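Local atomic coordinates of putative hydrolase (Burkholderia cenocepacia, PDB entry 4X00), a protein that probably acts as a hydrolase of the alpha/beta hydrolase fold, thought to be an aryl esterase that cleaves ester bonds. Residues Q27-H41 with Q60-H72. Sequence-based numbering, arbitrary orientation.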
loop_
_atom_site.group_PDB
_atom_site.type_symbol
_atom_site.label_atom_id
_atom_site.label_comp_id
_atom_site.label_asym_id
_atom_site.label_seq_id
_atom_site.Cartn_x
_atom_site.Cartn_y
_atom_site.Cartn_z
ATOM N N GLN A 27 5.136 5.782 -12.162
ATOM C CA GLN A 27 4.289 6.715 -12.922
ATOM C C GLN A 27 4.113 8.028 -12.170
ATOM O O GLN A 27 4.203 8.056 -10.940
ATOM C CB GLN A 27 2.909 6.119 -13.203
ATOM C CG GLN A 27 2.896 4.695 -13.720
ATOM C CD GLN A 27 3.298 3.672 -12.678
ATOM O OE1 GLN A 27 2.953 3.770 -11.508
ATOM N NE2 GLN A 27 4.038 2.666 -13.110
ATOM N N GLU A 28 3.862 9.101 -12.913
ATOM C CA GLU A 28 3.566 10.379 -12.290
ATOM C C GLU A 28 2.413 11.075 -12.946
ATOM O O GLU A 28 2.222 10.991 -14.165
ATOM C CB GLU A 28 4.753 11.324 -12.357
ATOM C CG GLU A 28 5.735 11.129 -11.326
ATOM C CD GLU A 28 6.727 12.268 -11.339
ATOM O OE1 GLU A 28 6.337 13.472 -11.359
ATOM O OE2 GLU A 28 7.911 11.936 -11.373
ATOM N N ALA A 29 1.674 11.811 -12.130
ATOM C CA ALA A 29 0.579 12.628 -12.621
ATOM C C ALA A 29 0.561 13.882 -11.784
ATOM O O ALA A 29 1.412 14.068 -10.927
ATOM C CB ALA A 29 -0.758 11.888 -12.523
ATOM N N GLY A 30 -0.409 14.755 -12.031
ATOM C CA GLY A 30 -0.483 15.994 -11.281
ATOM C C GLY A 30 0.577 16.991 -11.700
ATOM O O GLY A 30 1.031 17.010 -12.833
ATOM N N ASP A 31 0.957 17.845 -10.769
ATOM C CA ASP A 31 1.909 18.917 -11.048
ATOM C C ASP A 31 3.322 18.484 -10.660
ATOM O O ASP A 31 3.576 18.226 -9.501
ATOM C CB ASP A 31 1.497 20.167 -10.257
ATOM C CG ASP A 31 2.281 21.404 -10.622
ATOM O OD1 ASP A 31 3.424 21.325 -11.105
ATOM O OD2 ASP A 31 1.751 22.508 -10.396
ATOM N N PRO A 32 4.261 18.447 -11.620
ATOM C CA PRO A 32 5.622 17.991 -11.299
ATOM C C PRO A 32 6.323 18.867 -10.248
ATOM O O PRO A 32 7.241 18.375 -9.583
ATOM C CB PRO A 32 6.346 18.063 -12.651
ATOM C CG PRO A 32 5.499 18.869 -13.535
ATOM C CD PRO A 32 4.089 18.728 -13.050
ATOM N N GLU A 33 5.868 20.108 -10.065
ATOM C CA GLU A 33 6.464 20.998 -9.062
ATOM C C GLU A 33 5.638 21.073 -7.785
ATOM O O GLU A 33 5.999 21.808 -6.877
ATOM C CB GLU A 33 6.654 22.412 -9.616
ATOM C CG GLU A 33 7.479 22.482 -10.905
ATOM C CD GLU A 33 8.942 22.056 -10.750
ATOM O OE1 GLU A 33 9.384 21.765 -9.615
ATOM O OE2 GLU A 33 9.655 22.026 -11.785
ATOM N N GLY A 34 4.524 20.348 -7.732
ATOM C CA GLY A 34 3.685 20.358 -6.550
ATOM C C GLY A 34 4.222 19.517 -5.410
ATOM O O GLY A 34 5.178 18.763 -5.564
ATOM N N SER A 35 3.597 19.642 -4.247
ATOM C CA SER A 35 3.977 18.833 -3.097
ATOM C C SER A 35 3.787 17.347 -3.442
ATOM O O SER A 35 2.722 16.970 -3.920
ATOM C CB SER A 35 3.124 19.207 -1.881
ATOM O OG SER A 35 3.128 20.618 -1.641
ATOM N N PRO A 36 4.818 16.508 -3.233
ATOM C CA PRO A 36 4.675 15.106 -3.669
ATOM C C PRO A 36 3.896 14.215 -2.709
ATOM O O PRO A 36 3.997 14.302 -1.479
ATOM C CB PRO A 36 6.123 14.606 -3.773
ATOM C CG PRO A 36 6.962 15.611 -3.033
ATOM C CD PRO A 36 6.215 16.903 -2.973
ATOM N N ILE A 37 3.162 13.293 -3.313
ATOM C CA ILE A 37 2.498 12.206 -2.614
ATOM C C ILE A 37 2.896 10.924 -3.322
ATOM O O ILE A 37 2.773 10.846 -4.557
ATOM C CB ILE A 37 0.958 12.336 -2.628
ATOM C CG1 ILE A 37 0.523 13.709 -2.081
ATOM C CG2 ILE A 37 0.328 11.160 -1.862
ATOM C CD1 ILE A 37 -0.970 13.983 -2.264
ATOM N N ILE A 38 3.434 9.960 -2.581
ATOM C CA ILE A 38 3.804 8.659 -3.144
ATOM C C ILE A 38 2.834 7.607 -2.638
ATOM O O ILE A 38 2.693 7.423 -1.414
ATOM C CB ILE A 38 5.242 8.286 -2.767
ATOM C CG1 ILE A 38 6.238 9.308 -3.345
ATOM C CG2 ILE A 38 5.561 6.890 -3.243
ATOM C CD1 ILE A 38 7.666 9.175 -2.779
ATOM N N PHE A 39 2.137 6.976 -3.597
ATOM C CA PHE A 39 1.141 5.950 -3.327
ATOM C C PHE A 39 1.760 4.565 -3.452
ATOM O O PHE A 39 2.432 4.281 -4.448
ATOM C CB PHE A 39 -0.018 6.046 -4.304
ATOM C CG PHE A 39 -0.779 7.339 -4.212
ATOM C CD1 PHE A 39 -0.365 8.440 -4.936
ATOM C CD2 PHE A 39 -1.932 7.434 -3.430
ATOM C CE1 PHE A 39 -1.085 9.640 -4.877
ATOM C CE2 PHE A 39 -2.657 8.626 -3.351
ATOM C CZ PHE A 39 -2.233 9.721 -4.083
ATOM N N ILE A 40 1.520 3.718 -2.454
ATOM C CA ILE A 40 2.112 2.382 -2.359
ATOM C C ILE A 40 0.985 1.393 -2.248
ATOM O O ILE A 40 0.249 1.414 -1.257
ATOM C CB ILE A 40 3.021 2.266 -1.125
ATOM C CG1 ILE A 40 4.013 3.430 -1.085
ATOM C CG2 ILE A 40 3.767 0.922 -1.140
ATOM C CD1 ILE A 40 4.568 3.678 0.310
ATOM N N HIS A 41 0.777 0.578 -3.279
ATOM C CA HIS A 41 -0.364 -0.325 -3.290
ATOM C C HIS A 41 -0.140 -1.575 -2.421
ATOM O O HIS A 41 0.889 -1.703 -1.749
ATOM C CB HIS A 41 -0.717 -0.730 -4.731
ATOM C CG HIS A 41 0.318 -1.592 -5.395
ATOM N ND1 HIS A 41 0.403 -2.957 -5.196
ATOM C CD2 HIS A 41 1.300 -1.278 -6.281
ATOM C CE1 HIS A 41 1.412 -3.442 -5.919
ATOM N NE2 HIS A 41 1.954 -2.449 -6.609
ATOM N N GLN A 60 -4.752 17.466 -8.335
ATOM C CA GLN A 60 -3.853 17.701 -9.476
ATOM C C GLN A 60 -2.753 18.719 -9.217
ATOM O O GLN A 60 -1.834 18.873 -10.031
ATOM C CB GLN A 60 -4.652 18.173 -10.701
ATOM C CG GLN A 60 -5.566 17.127 -11.285
ATOM C CD GLN A 60 -4.873 15.792 -11.479
ATOM O OE1 GLN A 60 -3.890 15.684 -12.222
ATOM N NE2 GLN A 60 -5.370 14.768 -10.793
ATOM N N HIS A 61 -2.880 19.488 -8.134
ATOM C CA HIS A 61 -1.829 20.456 -7.812
ATOM C C HIS A 61 -0.747 19.801 -6.977
ATOM O O HIS A 61 0.268 20.438 -6.676
ATOM C CB HIS A 61 -2.390 21.664 -7.076
ATOM C CG HIS A 61 -3.081 21.290 -5.812
ATOM N ND1 HIS A 61 -4.119 20.376 -5.769
ATOM C CD2 HIS A 61 -2.846 21.657 -4.532
ATOM C CE1 HIS A 61 -4.500 20.212 -4.517
ATOM N NE2 HIS A 61 -3.753 20.986 -3.749
ATOM N N TYR A 62 -0.945 18.532 -6.612
ATOM C CA TYR A 62 0.129 17.762 -5.984
ATOM C C TYR A 62 0.921 17.021 -7.039
ATOM O O TYR A 62 0.420 16.815 -8.143
ATOM C CB TYR A 62 -0.413 16.738 -4.991
ATOM C CG TYR A 62 -1.196 17.373 -3.876
ATOM C CD1 TYR A 62 -0.587 18.266 -2.999
ATOM C CD2 TYR A 62 -2.529 17.061 -3.686
ATOM C CE1 TYR A 62 -1.327 18.875 -1.960
ATOM C CE2 TYR A 62 -3.271 17.643 -2.661
ATOM C CZ TYR A 62 -2.652 18.547 -1.794
ATOM O OH TYR A 62 -3.369 19.145 -0.776
ATOM N N ARG A 63 2.146 16.612 -6.706
ATOM C CA ARG A 63 2.914 15.708 -7.570
ATOM C C ARG A 63 2.547 14.279 -7.176
ATOM O O ARG A 63 2.887 13.819 -6.080
ATOM C CB ARG A 63 4.403 15.988 -7.425
ATOM C CG ARG A 63 5.266 15.077 -8.299
ATOM C CD ARG A 63 6.746 15.364 -8.122
ATOM N NE ARG A 63 7.527 14.502 -9.000
ATOM C CZ ARG A 63 8.838 14.354 -8.889
ATOM N NH1 ARG A 63 9.491 14.997 -7.921
ATOM N NH2 ARG A 63 9.489 13.560 -9.737
ATOM N N LEU A 64 1.817 13.589 -8.057
ATOM C CA LEU A 64 1.210 12.302 -7.699
ATOM C C LEU A 64 2.033 11.155 -8.260
ATOM O O LEU A 64 2.022 10.909 -9.464
ATOM C CB LEU A 64 -0.231 12.239 -8.223
ATOM C CG LEU A 64 -1.155 13.381 -7.757
ATOM C CD1 LEU A 64 -2.501 13.294 -8.502
ATOM C CD2 LEU A 64 -1.392 13.306 -6.261
ATOM N N ILE A 65 2.734 10.463 -7.380
ATOM C CA ILE A 65 3.666 9.416 -7.808
ATOM C C ILE A 65 3.111 8.048 -7.425
ATOM O O ILE A 65 2.758 7.823 -6.263
ATOM C CB ILE A 65 5.036 9.618 -7.146
ATOM C CG1 ILE A 65 5.636 10.966 -7.573
ATOM C CG2 ILE A 65 5.976 8.432 -7.462
ATOM C CD1 ILE A 65 6.784 11.428 -6.663
ATOM N N THR A 66 3.077 7.121 -8.382
ATOM C CA THR A 66 2.702 5.751 -8.088
ATOM C C THR A 66 3.821 4.828 -8.586
ATOM O O THR A 66 4.666 5.242 -9.379
ATOM C CB THR A 66 1.370 5.352 -8.768
ATOM O OG1 THR A 66 1.446 5.611 -10.177
ATOM C CG2 THR A 66 0.181 6.109 -8.202
ATOM N N TYR A 67 3.816 3.579 -8.137
ATOM C CA TYR A 67 4.723 2.588 -8.694
ATOM C C TYR A 67 4.178 1.206 -8.427
ATOM O O TYR A 67 3.287 1.010 -7.584
ATOM C CB TYR A 67 6.139 2.718 -8.110
ATOM C CG TYR A 67 6.327 2.384 -6.654
ATOM C CD1 TYR A 67 5.963 3.297 -5.665
ATOM C CD2 TYR A 67 6.914 1.184 -6.260
ATOM C CE1 TYR A 67 6.187 3.029 -4.323
ATOM C CE2 TYR A 67 7.153 0.892 -4.932
ATOM C CZ TYR A 67 6.806 1.844 -3.951
ATOM O OH TYR A 67 7.038 1.575 -2.626
ATOM N N ASP A 68 4.703 0.216 -9.154
ATOM C CA ASP A 68 4.355 -1.172 -8.905
ATOM C C ASP A 68 5.370 -1.759 -7.927
ATOM O O ASP A 68 6.597 -1.636 -8.111
ATOM C CB ASP A 68 4.358 -1.999 -10.195
ATOM C CG ASP A 68 3.316 -1.545 -11.202
ATOM O OD1 ASP A 68 2.347 -0.841 -10.830
ATOM O OD2 ASP A 68 3.483 -1.871 -12.394
ATOM N N LEU A 69 4.881 -2.376 -6.858
ATOM C CA LEU A 69 5.765 -3.113 -5.929
ATOM C C LEU A 69 6.549 -4.204 -6.646
ATOM O O LEU A 69 6.096 -4.756 -7.670
ATOM C CB LEU A 69 4.950 -3.780 -4.814
ATOM C CG LEU A 69 4.204 -2.852 -3.844
ATOM C CD1 LEU A 69 3.356 -3.726 -2.910
ATOM C CD2 LEU A 69 5.203 -1.993 -3.079
ATOM N N ARG A 70 7.717 -4.536 -6.106
ATOM C CA ARG A 70 8.408 -5.719 -6.604
ATOM C C ARG A 70 7.437 -6.900 -6.614
ATOM O O ARG A 70 6.577 -7.063 -5.730
ATOM C CB ARG A 70 9.652 -6.046 -5.760
ATOM C CG ARG A 70 9.395 -6.421 -4.298
ATOM C CD ARG A 70 10.718 -6.882 -3.602
ATOM N NE ARG A 70 11.753 -5.879 -3.867
ATOM C CZ ARG A 70 13.002 -6.156 -4.220
ATOM N NH1 ARG A 70 13.805 -5.174 -4.558
ATOM N NH2 ARG A 70 13.450 -7.423 -4.217
ATOM N N GLY A 71 7.563 -7.736 -7.643
ATOM C CA GLY A 71 6.673 -8.886 -7.770
ATOM C C GLY A 71 5.303 -8.601 -8.339
ATOM O O GLY A 71 4.520 -9.538 -8.486
ATOM N N HIS A 72 5.008 -7.336 -8.635
ATOM C CA HIS A 72 3.688 -6.891 -9.070
ATOM C C HIS A 72 3.724 -6.107 -10.367
ATOM O O HIS A 72 4.756 -5.530 -10.729
ATOM C CB HIS A 72 3.072 -5.987 -7.986
ATOM C CG HIS A 72 2.692 -6.695 -6.712
ATOM N ND1 HIS A 72 3.601 -7.030 -5.725
ATOM C CD2 HIS A 72 1.469 -7.057 -6.243
ATOM C CE1 HIS A 72 2.948 -7.588 -4.712
ATOM N NE2 HIS A 72 1.652 -7.622 -5.006
HETATM O O HOH W 1 -2.554 14.463 -14.026
HETATM O O HOH W 2 1.025 22.932 -7.803
HETATM O O HOH W 3 1.110 21.414 -4.277
HETATM O O HOH W 4 1.319 2.544 -6.231
HETATM O O HOH W 5 3.510 0.548 -4.781
#
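The imidazole of His-41 lies with one face under Leu-69, whose CG sits 3.8 Å from the centroid of the His-41 ring, while the carbonyl of Tyr-67 and the ring of His-72 meet its rim. Toward His-72 the contact is T-shaped, the edge of His-41 facing that ring with planes 67° apart. A turn of chi1 to 68°, which wedges CG between the backbone N and carbonyl carbon, brings His-41 NE2 within 2.9 Å of Leu-69 N; NE2 accepts the N-H of Leu-69 from a direction tilted out of the imidazole plane. A water over the centre of one Tyr-67 face joins Tyr-67 O to His-41 N.

Phe-39 receives Leu-64 CD2 and Ile-65 O at its edge, and Ile-37 CG2 lies over one face, toward the rim. On the same side of the sheet, Ile-37 CD1 makes an off-centre CH-pi contact with the Tyr-62 ring, 4.1 Å from its centroid, and helix 266-280 packs against this layer. Also on the face of Phe-39, Thr-66 OG1 donates to an in-plane lone pair of Gln-27 OE1 over 2.7 Å.

Charge gathers on the other side. Arg-63, fully extended from a CG anti to its own N, grips Glu-28 side-on: NE to OE1 and NH2 to OE2, each 2.8 Å. Both oxygens are met from above the carboxylate plane, and the two planes stand 53° apart; Tyr-14 also bonds OE2, while Arg-63 NH1 reaches Thr-101 O. Ile-65 CD1 lies over one guanidinium face, toward the rim.

Between these two layers, strand 63-67 runs antiparallel to 27-30 and parallel to 36-40. The parallel pair, linked through helix 51-54, forms a beta-alpha-beta crossover, and the 1-2-4-3-5-6-7-8 strand order is the signature of the alpha/beta hydrolase fold.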